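Pseudouridine synthase (Pyrococcus abyssi, PDB 2AUS) probably converts uridine to pseudouridine in RNA, as a TruB-family synthase of the Cbf5 type known from archaeal H/ACA ribonucleoprotein particles. Local coordinates at residues I44-I49 and R327-K332; I69-K74 and D222-W227; V120-I125 and L161-R166. All blocks are in the same frame, centred on the assembly; numbering follows the deposited sequence.

In the fold
Read from the N terminus, the chain enters contact 1 at 44-49, where helix 40-45 turns into strand 47-53, and closes that loop only at 327-332, past the last strand of the mixed sheet built largely by the PUA domain. Contact 2 is nested inside it, joining the turn after helix 59-69 to helix 217-228. Contact 3 is nested deeper still: 120-125 and 161-166 close a short loop that seats helix 122-131 against the six-stranded antiparallel sheet. None cross. Contacts 1 and 2 are neighbours, with I44 packed on W227 and L72, and I49 on L70. Contact 3 lies apart, its nearest atoms about 23 Å from those of contact 1 and about 25 Å from those of contact 2.

Contact 1: residues I44-I49 and R327-K332; sequences IQYGVI and RDWYPK
Y46 and W329 meet as an edge-to-face (T-shaped) aromatic pair, with an edge of the indole turned toward one face of the phenol ring. The planes are inclined at 57°, short of perpendicular, and the centroid of the Y46 ring lies 5.1 Å from that of the six-membered ring of W329. The CZ2-CH2 edge of the indole does the touching. W329 CH2 stands above the Y46 face, displaced toward the rim and 3.9 Å from Y46 CD2, while W329 CZ2 comes within 3.8 Å of Y46 CE2. The side chains run past each other in opposite directions, the outer edge of the indole over the CD2-CE2 side of the tyrosine; together they span a wide backbone gap, with Y46 CA and W329 CA 13.0 Å apart. In W329, CG stands trans to the carbonyl carbon (chi1 -70°), and the indole reaches out from the tail toward the tyrosine. Both residues are buried, and no hydrogen bond joins the two segments, so this is purely aromatic packing. Y46 OH has a weak hydrogen bond with R95 NE, and the Y46 side chain also touches P326. Y46 and G47 make backbone hydrogen bonds with M243 and L93. Y330, next to W329, packs on helix 257-264 of the PUA domain. The contact thus joins the C-terminal tail, which follows strand 316-323 of the mixed sheet built largely by that domain, to the junction of helix 40-45 and strand 47-53, beside strand 88-93 in the five-stranded mixed sheet.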
loop_
_atom_site.group_PDB
_atom_site.type_symbol
_atom_site.label_atom_id
_atom_site.label_comp_id
_atom_site.label_asym_id
_atom_site.label_seq_id
_atom_site.Cartn_x
_atom_site.Cartn_y
_atom_site.Cartn_z
ATOM N N ILE A 44 -14.893 23.006 -11.394
ATOM C CA ILE A 44 -14.356 22.176 -10.326
ATOM C C ILE A 44 -15.093 22.453 -9.015
ATOM O O ILE A 44 -15.388 21.533 -8.258
ATOM C CB ILE A 44 -12.836 22.428 -10.160
ATOM C CG1 ILE A 44 -12.104 21.884 -11.393
ATOM C CG2 ILE A 44 -12.321 21.777 -8.884
ATOM C CD1 ILE A 44 -10.593 22.031 -11.336
ATOM N N GLN A 45 -15.407 23.721 -8.769
ATOM C CA GLN A 45 -16.123 24.122 -7.561
ATOM C C GLN A 45 -17.483 23.443 -7.479
ATOM O O GLN A 45 -17.999 23.200 -6.385
ATOM C CB GLN A 45 -16.337 25.637 -7.549
ATOM C CG GLN A 45 -15.141 26.454 -7.117
ATOM C CD GLN A 45 -14.986 26.494 -5.607
ATOM O OE1 GLN A 45 -15.896 26.924 -4.890
ATOM N NE2 GLN A 45 -13.833 26.049 -5.116
ATOM N N TYR A 46 -18.064 23.153 -8.639
ATOM C CA TYR A 46 -19.372 22.520 -8.710
ATOM C C TYR A 46 -19.302 21.233 -9.511
ATOM O O TYR A 46 -20.219 20.913 -10.263
ATOM C CB TYR A 46 -20.380 23.484 -9.355
ATOM C CG TYR A 46 -20.591 24.735 -8.537
ATOM C CD1 TYR A 46 -21.524 24.766 -7.505
ATOM C CD2 TYR A 46 -19.780 25.852 -8.723
ATOM C CE1 TYR A 46 -21.641 25.873 -6.678
ATOM C CE2 TYR A 46 -19.885 26.962 -7.900
ATOM C CZ TYR A 46 -20.814 26.962 -6.877
ATOM O OH TYR A 46 -20.883 28.032 -6.020
ATOM N N GLY A 47 -18.211 20.490 -9.344
ATOM C CA GLY A 47 -18.058 19.255 -10.089
ATOM C C GLY A 47 -18.137 17.986 -9.260
ATOM O O GLY A 47 -18.036 18.017 -8.033
ATOM N N VAL A 48 -18.332 16.866 -9.953
ATOM C CA VAL A 48 -18.400 15.544 -9.332
ATOM C C VAL A 48 -17.508 14.636 -10.163
ATOM O O VAL A 48 -17.554 14.674 -11.394
ATOM C CB VAL A 48 -19.830 14.962 -9.350
ATOM C CG1 VAL A 48 -20.705 15.688 -8.348
ATOM C CG2 VAL A 48 -20.426 15.099 -10.750
ATOM N N ILE A 49 -16.692 13.829 -9.497
ATOM C CA ILE A 49 -15.789 12.925 -10.197
ATOM C C ILE A 49 -16.340 11.512 -10.212
ATOM O O ILE A 49 -16.793 11.005 -9.186
ATOM C CB ILE A 49 -14.402 12.872 -9.512
ATOM C CG1 ILE A 49 -13.791 14.271 -9.463
ATOM C CG2 ILE A 49 -13.475 11.915 -10.264
ATOM C CD1 ILE A 49 -12.430 14.318 -8.769
ATOM N N ARG A 327 -25.376 32.861 -4.410
ATOM C CA ARG A 327 -26.259 34.026 -4.476
ATOM C C ARG A 327 -25.999 34.993 -5.626
ATOM O O ARG A 327 -26.890 35.741 -6.016
ATOM C CB ARG A 327 -26.188 34.809 -3.168
ATOM C CG ARG A 327 -26.697 34.046 -1.962
ATOM C CD ARG A 327 -26.258 34.723 -0.671
ATOM N NE ARG A 327 -26.582 33.917 0.498
ATOM C CZ ARG A 327 -27.565 34.193 1.348
ATOM N NH1 ARG A 327 -28.327 35.264 1.164
ATOM N NH2 ARG A 327 -27.786 33.391 2.382
ATOM N N ASP A 328 -24.795 34.954 -6.181
ATOM C CA ASP A 328 -24.391 35.872 -7.247
ATOM C C ASP A 328 -24.746 35.540 -8.700
ATOM O O ASP A 328 -24.719 36.428 -9.554
ATOM C CB ASP A 328 -22.876 36.101 -7.138
ATOM C CG ASP A 328 -22.358 37.125 -8.140
ATOM O OD1 ASP A 328 -21.911 36.706 -9.240
ATOM O OD2 ASP A 328 -22.412 38.344 -7.819
ATOM N N TRP A 329 -25.072 34.286 -8.999
ATOM C CA TRP A 329 -25.396 33.922 -10.372
ATOM C C TRP A 329 -26.708 34.523 -10.845
ATOM O O TRP A 329 -26.788 35.020 -11.958
ATOM C CB TRP A 329 -25.407 32.398 -10.532
ATOM C CG TRP A 329 -24.025 31.796 -10.439
ATOM C CD1 TRP A 329 -22.861 32.445 -10.107
ATOM C CD2 TRP A 329 -23.672 30.421 -10.639
ATOM N NE1 TRP A 329 -21.815 31.556 -10.081
ATOM C CE2 TRP A 329 -22.285 30.306 -10.397
ATOM C CE3 TRP A 329 -24.396 29.272 -10.981
ATOM C CZ2 TRP A 329 -21.604 29.093 -10.504
ATOM C CZ3 TRP A 329 -23.717 28.064 -11.086
ATOM C CH2 TRP A 329 -22.335 27.986 -10.840
ATOM N N TYR A 330 -27.732 34.473 -10.001
ATOM C CA TYR A 330 -29.040 35.045 -10.331
ATOM C C TYR A 330 -29.305 35.998 -9.168
ATOM O O TYR A 330 -30.119 35.728 -8.285
ATOM C CB TYR A 330 -30.113 33.950 -10.389
ATOM C CG TYR A 330 -29.957 33.004 -11.565
ATOM C CD1 TYR A 330 -30.771 33.124 -12.692
ATOM C CD2 TYR A 330 -28.993 31.995 -11.550
ATOM C CE1 TYR A 330 -30.632 32.261 -13.776
ATOM C CE2 TYR A 330 -28.839 31.126 -12.630
ATOM C CZ TYR A 330 -29.665 31.270 -13.742
ATOM O OH TYR A 330 -29.504 30.456 -14.833
ATOM N N PRO A 331 -28.624 37.144 -9.172
ATOM C CA PRO A 331 -28.739 38.159 -8.120
ATOM C C PRO A 331 -30.083 38.815 -7.888
ATOM O O PRO A 331 -30.860 39.023 -8.819
ATOM C CB PRO A 331 -27.694 39.184 -8.536
ATOM C CG PRO A 331 -27.848 39.184 -10.024
ATOM C CD PRO A 331 -27.892 37.687 -10.334
ATOM N N LYS A 332 -30.351 39.134 -6.627
ATOM C CA LYS A 332 -31.556 39.864 -6.286
ATOM C C LYS A 332 -31.153 41.314 -6.515
ATOM O O LYS A 332 -30.134 41.773 -5.984
ATOM C CB LYS A 332 -31.937 39.665 -4.820
ATOM C CG LYS A 332 -32.692 38.386 -4.546
ATOM C CD LYS A 332 -33.303 38.426 -3.165
ATOM C CE LYS A 332 -34.033 37.142 -2.840
ATOM N NZ LYS A 332 -34.636 37.214 -1.481
#

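Contact 2: residues I69-K74 and D222-W227; sequences ILNLEK and DYYHFW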
loop_
_atom_site.group_PDB
_atom_site.type_symbol
_atom_site.label_atom_id
_atom_site.label_comp_id
_atom_site.label_asym_id
_atom_site.label_seq_id
_atom_site.Cartn_x
_atom_site.Cartn_y
_atom_site.Cartn_z
ATOM N N ILE A 69 -4.757 15.983 -4.253
ATOM C CA ILE A 69 -4.406 16.070 -5.663
ATOM C C ILE A 69 -4.959 17.323 -6.330
ATOM O O ILE A 69 -4.241 18.030 -7.037
ATOM C CB ILE A 69 -4.933 14.851 -6.446
ATOM C CG1 ILE A 69 -4.336 13.568 -5.867
ATOM C CG2 ILE A 69 -4.598 15.007 -7.935
ATOM C CD1 ILE A 69 -4.970 12.298 -6.416
ATOM N N LEU A 70 -6.239 17.598 -6.107
ATOM C CA LEU A 70 -6.859 18.755 -6.727
ATOM C C LEU A 70 -6.785 20.013 -5.870
ATOM O O LEU A 70 -7.416 21.012 -6.187
ATOM C CB LEU A 70 -8.312 18.433 -7.088
ATOM C CG LEU A 70 -8.527 17.176 -7.948
ATOM C CD1 LEU A 70 -10.020 16.989 -8.226
ATOM C CD2 LEU A 70 -7.751 17.299 -9.257
ATOM N N ASN A 71 -6.007 19.970 -4.791
ATOM C CA ASN A 71 -5.856 21.136 -3.921
ATOM C C ASN A 71 -7.218 21.711 -3.539
ATOM O O ASN A 71 -7.471 22.906 -3.698
ATOM C CB ASN A 71 -5.016 22.203 -4.635
ATOM C CG ASN A 71 -3.536 21.839 -4.691
ATOM O OD1 ASN A 71 -2.775 22.165 -3.784
ATOM N ND2 ASN A 71 -3.131 21.145 -5.749
ATOM N N LEU A 72 -8.088 20.848 -3.030
ATOM C CA LEU A 72 -9.432 21.252 -2.634
ATOM C C LEU A 72 -9.542 21.387 -1.126
ATOM O O LEU A 72 -8.710 20.875 -0.387
ATOM C CB LEU A 72 -10.456 20.214 -3.097
ATOM C CG LEU A 72 -10.365 19.706 -4.536
ATOM C CD1 LEU A 72 -11.438 18.652 -4.748
ATOM C CD2 LEU A 72 -10.526 20.855 -5.516
ATOM N N GLU A 73 -10.592 22.072 -0.687
ATOM C CA GLU A 73 -10.857 22.265 0.729
ATOM C C GLU A 73 -11.880 21.225 1.175
ATOM O O GLU A 73 -11.770 20.662 2.260
ATOM C CB GLU A 73 -11.412 23.674 0.978
ATOM C CG GLU A 73 -10.399 24.787 0.755
ATOM C CD GLU A 73 -9.368 24.869 1.871
ATOM O OE1 GLU A 73 -8.977 23.800 2.394
ATOM O OE2 GLU A 73 -8.945 25.998 2.218
ATOM N N LYS A 74 -12.864 20.965 0.315
ATOM C CA LYS A 74 -13.932 20.011 0.615
ATOM C C LYS A 74 -14.210 19.045 -0.531
ATOM O O LYS A 74 -13.984 19.357 -1.699
ATOM C CB LYS A 74 -15.235 20.755 0.927
ATOM C CG LYS A 74 -15.159 21.730 2.084
ATOM C CD LYS A 74 -14.931 21.007 3.404
ATOM C CE LYS A 74 -14.805 21.989 4.569
ATOM N NZ LYS A 74 -14.616 21.271 5.867
ATOM N N ASP A 222 -2.313 13.350 -13.267
ATOM C CA ASP A 222 -1.757 13.779 -14.543
ATOM C C ASP A 222 -2.517 14.912 -15.219
ATOM O O ASP A 222 -1.907 15.828 -15.775
ATOM C CB ASP A 222 -1.648 12.587 -15.492
ATOM C CG ASP A 222 -0.773 11.482 -14.932
ATOM O OD1 ASP A 222 -0.053 11.738 -13.939
ATOM O OD2 ASP A 222 -0.797 10.361 -15.484
ATOM N N TYR A 223 -3.843 14.860 -15.182
ATOM C CA TYR A 223 -4.650 15.903 -15.806
ATOM C C TYR A 223 -4.506 17.230 -15.064
ATOM O O TYR A 223 -4.529 18.305 -15.669
ATOM C CB TYR A 223 -6.114 15.480 -15.829
ATOM C CG TYR A 223 -6.385 14.238 -16.641
ATOM C CD1 TYR A 223 -7.571 13.530 -16.474
ATOM C CD2 TYR A 223 -5.479 13.791 -17.612
ATOM C CE1 TYR A 223 -7.859 12.412 -17.247
ATOM C CE2 TYR A 223 -5.759 12.673 -18.396
ATOM C CZ TYR A 223 -6.955 11.988 -18.205
ATOM O OH TYR A 223 -7.248 10.874 -18.958
ATOM N N TYR A 224 -4.355 17.152 -13.750
ATOM C CA TYR A 224 -4.199 18.353 -12.952
ATOM C C TYR A 224 -2.859 18.982 -13.307
ATOM O O TYR A 224 -2.729 20.207 -13.338
ATOM C CB TYR A 224 -4.261 18.012 -11.468
ATOM C CG TYR A 224 -4.410 19.222 -10.583
ATOM C CD1 TYR A 224 -3.336 19.690 -9.827
ATOM C CD2 TYR A 224 -5.624 19.901 -10.502
ATOM C CE1 TYR A 224 -3.464 20.805 -9.009
ATOM C CE2 TYR A 224 -5.765 21.017 -9.686
ATOM C CZ TYR A 224 -4.680 21.464 -8.942
ATOM O OH TYR A 224 -4.813 22.567 -8.134
ATOM N N HIS A 225 -1.873 18.130 -13.588
ATOM C CA HIS A 225 -0.541 18.581 -13.986
ATOM C C HIS A 225 -0.615 19.267 -15.347
ATOM O O HIS A 225 -0.048 20.337 -15.540
ATOM C CB HIS A 225 0.429 17.396 -14.065
ATOM C CG HIS A 225 1.184 17.143 -12.797
ATOM N ND1 HIS A 225 2.429 17.683 -12.552
ATOM C CD2 HIS A 225 0.864 16.428 -11.693
ATOM C CE1 HIS A 225 2.845 17.310 -11.354
ATOM N NE2 HIS A 225 1.913 16.547 -10.811
ATOM N N PHE A 226 -1.322 18.652 -16.290
ATOM C CA PHE A 226 -1.456 19.225 -17.626
ATOM C C PHE A 226 -2.120 20.597 -17.549
ATOM O O PHE A 226 -1.841 21.483 -18.355
ATOM C CB PHE A 226 -2.289 18.301 -18.521
ATOM C CG PHE A 226 -1.663 16.950 -18.762
ATOM C CD1 PHE A 226 -2.425 15.904 -19.268
ATOM C CD2 PHE A 226 -0.313 16.728 -18.495
ATOM C CE1 PHE A 226 -1.853 14.654 -19.505
ATOM C CE2 PHE A 226 0.269 15.481 -18.729
ATOM C CZ PHE A 226 -0.501 14.444 -19.234
ATOM N N TRP A 227 -3.006 20.763 -16.576
ATOM C CA TRP A 227 -3.698 22.028 -16.395
ATOM C C TRP A 227 -2.806 23.060 -15.715
ATOM O O TRP A 227 -2.531 24.110 -16.276
ATOM C CB TRP A 227 -4.976 21.816 -15.570
ATOM C CG TRP A 227 -5.726 23.073 -15.275
ATOM C CD1 TRP A 227 -5.903 24.136 -16.112
ATOM C CD2 TRP A 227 -6.433 23.390 -14.068
ATOM N NE1 TRP A 227 -6.672 25.093 -15.506
ATOM C CE2 TRP A 227 -7.013 24.666 -14.251
ATOM C CE3 TRP A 227 -6.637 22.720 -12.854
ATOM C CZ2 TRP A 227 -7.781 25.289 -13.260
ATOM C CZ3 TRP A 227 -7.404 23.340 -11.867
ATOM C CH2 TRP A 227 -7.966 24.614 -12.079
#
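N71 is the C-prime residue of a Schellman motif that ends helix 59-69, and this turn is where Y224 of helix 217-228 packs. N71 has the positive phi of such a residue, and the N-H groups of N71 and L72 bond back to carbonyls in the last turn of the helix. The Y224 ring lies against the turn and is the hub of the contact. Its CG is trans to the backbone N (chi1 -167°), which sends the phenol across to the loop. Backbone atoms sit over one ring face: I69 O is 3.4 Å from Y224 CD1, offset toward the rim, and L70 CA makes a CH-pi contact, 4.1 Å from the Y224 ring centroid and 20° off the ring normal. The L70 side chain crosses the ring obliquely, bringing CD2 to 3.6 Å from Y224 CD2. L70 also packs on I236 of helix 234-239 and on I49. Around the helix, W227 turns its ring edge toward Y224 CD2 and packs on I40, E41 and I44 of helix 40-45, while both D222 oxygens form salt bridges with basic side chains of another protein chain. The contact joins the C-terminal turn of helix 59-69 to helix 217-228, in what is probably the catalytic domain, next to a surface that also meets another protein chain. At the far end of the ring, the N71 side chain crosses the phenol at about a right angle, although its amide plane is only 23° from the ring plane. N71 ND2 donates a weak, strongly bent hydrogen bond to Y224 OH, 3.2 Å long, and lies 3.3 Å from Y224 CE1.

Contact 3: residues V120-I125 and L161-R166; sequences VPEDKI and LEIDGR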
loop_
_atom_site.group_PDB
_atom_site.type_symbol
_atom_site.label_atom_id
_atom_site.label_comp_id
_atom_site.label_asym_id
_atom_site.label_seq_id
_atom_site.Cartn_x
_atom_site.Cartn_y
_atom_site.Cartn_z
ATOM N N VAL A 120 -21.318 -27.759 -6.395
ATOM C CA VAL A 120 -22.719 -27.633 -6.756
ATOM C C VAL A 120 -22.810 -27.685 -8.275
ATOM O O VAL A 120 -22.025 -27.044 -8.972
ATOM C CB VAL A 120 -23.307 -26.278 -6.273
ATOM C CG1 VAL A 120 -24.786 -26.190 -6.634
ATOM C CG2 VAL A 120 -23.115 -26.124 -4.768
ATOM N N PRO A 121 -23.759 -28.467 -8.811
ATOM C CA PRO A 121 -23.921 -28.576 -10.263
ATOM C C PRO A 121 -24.216 -27.211 -10.878
ATOM O O PRO A 121 -24.963 -26.416 -10.305
ATOM C CB PRO A 121 -25.092 -29.544 -10.404
ATOM C CG PRO A 121 -24.922 -30.433 -9.212
ATOM C CD PRO A 121 -24.623 -29.435 -8.116
ATOM N N GLU A 122 -23.633 -26.950 -12.043
ATOM C CA GLU A 122 -23.822 -25.676 -12.722
ATOM C C GLU A 122 -25.294 -25.336 -12.951
ATOM O O GLU A 122 -25.692 -24.175 -12.850
ATOM C CB GLU A 122 -23.073 -25.678 -14.057
ATOM C CG GLU A 122 -23.113 -24.337 -14.771
ATOM C CD GLU A 122 -22.283 -24.315 -16.045
ATOM O OE1 GLU A 122 -21.054 -24.551 -15.966
ATOM O OE2 GLU A 122 -22.862 -24.050 -17.123
ATOM N N ASP A 123 -26.097 -26.349 -13.261
ATOM C CA ASP A 123 -27.524 -26.153 -13.504
ATOM C C ASP A 123 -28.239 -25.669 -12.244
ATOM O O ASP A 123 -29.137 -24.827 -12.311
ATOM C CB ASP A 123 -28.164 -27.461 -13.987
ATOM C CG ASP A 123 -27.915 -28.623 -13.036
ATOM O OD1 ASP A 123 -26.736 -29.009 -12.861
ATOM O OD2 ASP A 123 -28.896 -29.148 -12.462
ATOM N N LYS A 124 -27.836 -26.205 -11.098
ATOM C CA LYS A 124 -28.435 -25.827 -9.825
ATOM C C LYS A 124 -28.074 -24.381 -9.471
ATOM O O LYS A 124 -28.938 -23.595 -9.070
ATOM C CB LYS A 124 -27.958 -26.772 -8.725
ATOM C CG LYS A 124 -28.666 -26.580 -7.395
ATOM C CD LYS A 124 -28.129 -27.535 -6.344
ATOM C CE LYS A 124 -28.743 -27.262 -4.978
ATOM N NZ LYS A 124 -28.102 -28.089 -3.915
ATOM N N ILE A 125 -26.800 -24.029 -9.628
ATOM C CA ILE A 125 -26.349 -22.672 -9.330
ATOM C C ILE A 125 -27.166 -21.650 -10.113
ATOM O O ILE A 125 -27.631 -20.657 -9.551
ATOM C CB ILE A 125 -24.858 -22.465 -9.687
ATOM C CG1 ILE A 125 -23.986 -23.469 -8.927
ATOM C CG2 ILE A 125 -24.436 -21.041 -9.331
ATOM C CD1 ILE A 125 -22.503 -23.362 -9.243
ATOM N N LEU A 161 -22.065 -14.408 -15.289
ATOM C CA LEU A 161 -21.121 -14.232 -16.376
ATOM C C LEU A 161 -20.399 -15.546 -16.635
ATOM O O LEU A 161 -20.443 -16.079 -17.742
ATOM C CB LEU A 161 -20.111 -13.135 -16.032
ATOM C CG LEU A 161 -20.688 -11.724 -15.829
ATOM C CD1 LEU A 161 -19.567 -10.764 -15.470
ATOM C CD2 LEU A 161 -21.392 -11.256 -17.100
ATOM N N GLU A 162 -19.746 -16.078 -15.607
ATOM C CA GLU A 162 -19.024 -17.333 -15.755
ATOM C C GLU A 162 -19.106 -18.210 -14.515
ATOM O O GLU A 162 -19.215 -17.720 -13.392
ATOM C CB GLU A 162 -17.549 -17.071 -16.071
ATOM C CG GLU A 162 -17.300 -16.216 -17.300
ATOM C CD GLU A 162 -15.823 -16.087 -17.620
ATOM O OE1 GLU A 162 -15.002 -16.280 -16.699
ATOM O OE2 GLU A 162 -15.488 -15.778 -18.785
ATOM N N ILE A 163 -19.048 -19.518 -14.738
ATOM C CA ILE A 163 -19.072 -20.482 -13.651
ATOM C C ILE A 163 -17.939 -21.474 -13.865
ATOM O O ILE A 163 -17.913 -22.176 -14.875
ATOM C CB ILE A 163 -20.387 -21.284 -13.611
ATOM C CG1 ILE A 163 -21.567 -20.359 -13.308
ATOM C CG2 ILE A 163 -20.279 -22.388 -12.562
ATOM C CD1 ILE A 163 -22.907 -21.059 -13.295
ATOM N N ASP A 164 -16.999 -21.522 -12.929
ATOM C CA ASP A 164 -15.899 -22.471 -13.027
ATOM C C ASP A 164 -15.812 -23.221 -11.700
ATOM O O ASP A 164 -15.171 -22.764 -10.750
ATOM C CB ASP A 164 -14.570 -21.764 -13.313
ATOM C CG ASP A 164 -13.460 -22.744 -13.720
ATOM O OD1 ASP A 164 -13.523 -23.930 -13.313
ATOM O OD2 ASP A 164 -12.519 -22.331 -14.434
ATOM N N GLY A 165 -16.477 -24.368 -11.636
ATOM C CA GLY A 165 -16.461 -25.160 -10.424
ATOM C C GLY A 165 -17.128 -24.453 -9.258
ATOM O O GLY A 165 -18.345 -24.277 -9.236
ATOM N N ARG A 166 -16.326 -24.036 -8.287
ATOM C CA ARG A 166 -16.849 -23.358 -7.115
ATOM C C ARG A 166 -16.858 -21.845 -7.250
ATOM O O ARG A 166 -17.349 -21.143 -6.364
ATOM C CB ARG A 166 -16.035 -23.748 -5.887
ATOM C CG ARG A 166 -16.086 -25.227 -5.592
ATOM C CD ARG A 166 -15.625 -25.518 -4.193
ATOM N NE ARG A 166 -15.764 -26.934 -3.888
ATOM C CZ ARG A 166 -15.461 -27.468 -2.711
ATOM N NH1 ARG A 166 -15.003 -26.694 -1.731
ATOM N NH2 ARG A 166 -15.608 -28.772 -2.517
HETATM O O HOH W 1 -19.359 -26.389 -7.817
#
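E122, in the first turn of helix 122-131, lays its side chain across I163 on strand 152-164. With its CG trans to the backbone N (chi1 -175°), the glutamate carries the chain from CB over the isoleucine. CG makes the close contact, 3.6 Å from I163 CD1 and 4.1 Å from I163 CG2, so one methylene rests against both methyls. Beyond CG the chain stays extended and brings the carboxylate past the isoleucine: E122 OE1 lies 4.1 Å from I163 CB, a loose approach, whereas OE2 forms a salt bridge with R126 NH1 on the same helix. The aliphatic part of E122 thus serves as an apolar surface, and its charge is paired within the helix. One turn further along, I125 runs past I163 in the opposite direction and sets CD1 4.1 Å from I163 CG2; it also packs on V168 and L116 of the sheet. Next to this apolar patch a water links the backbones: it accepts from V120 N at 2.8 Å and donates to G165 O at 2.7 Å. P121 occupies the N-cap position of the helix, and G165, with positive phi, lies in the turn between strands 152-164 and 167-174. The contact seats the start of the helix on this hairpin end of the six-stranded antiparallel sheet. With no direct hydrogen bond between them, the segments meet through apolar contact around I163 and a water that satisfies V120 N and G165 O; the charge of E122 stays with R126, leaving its methylenes for I163.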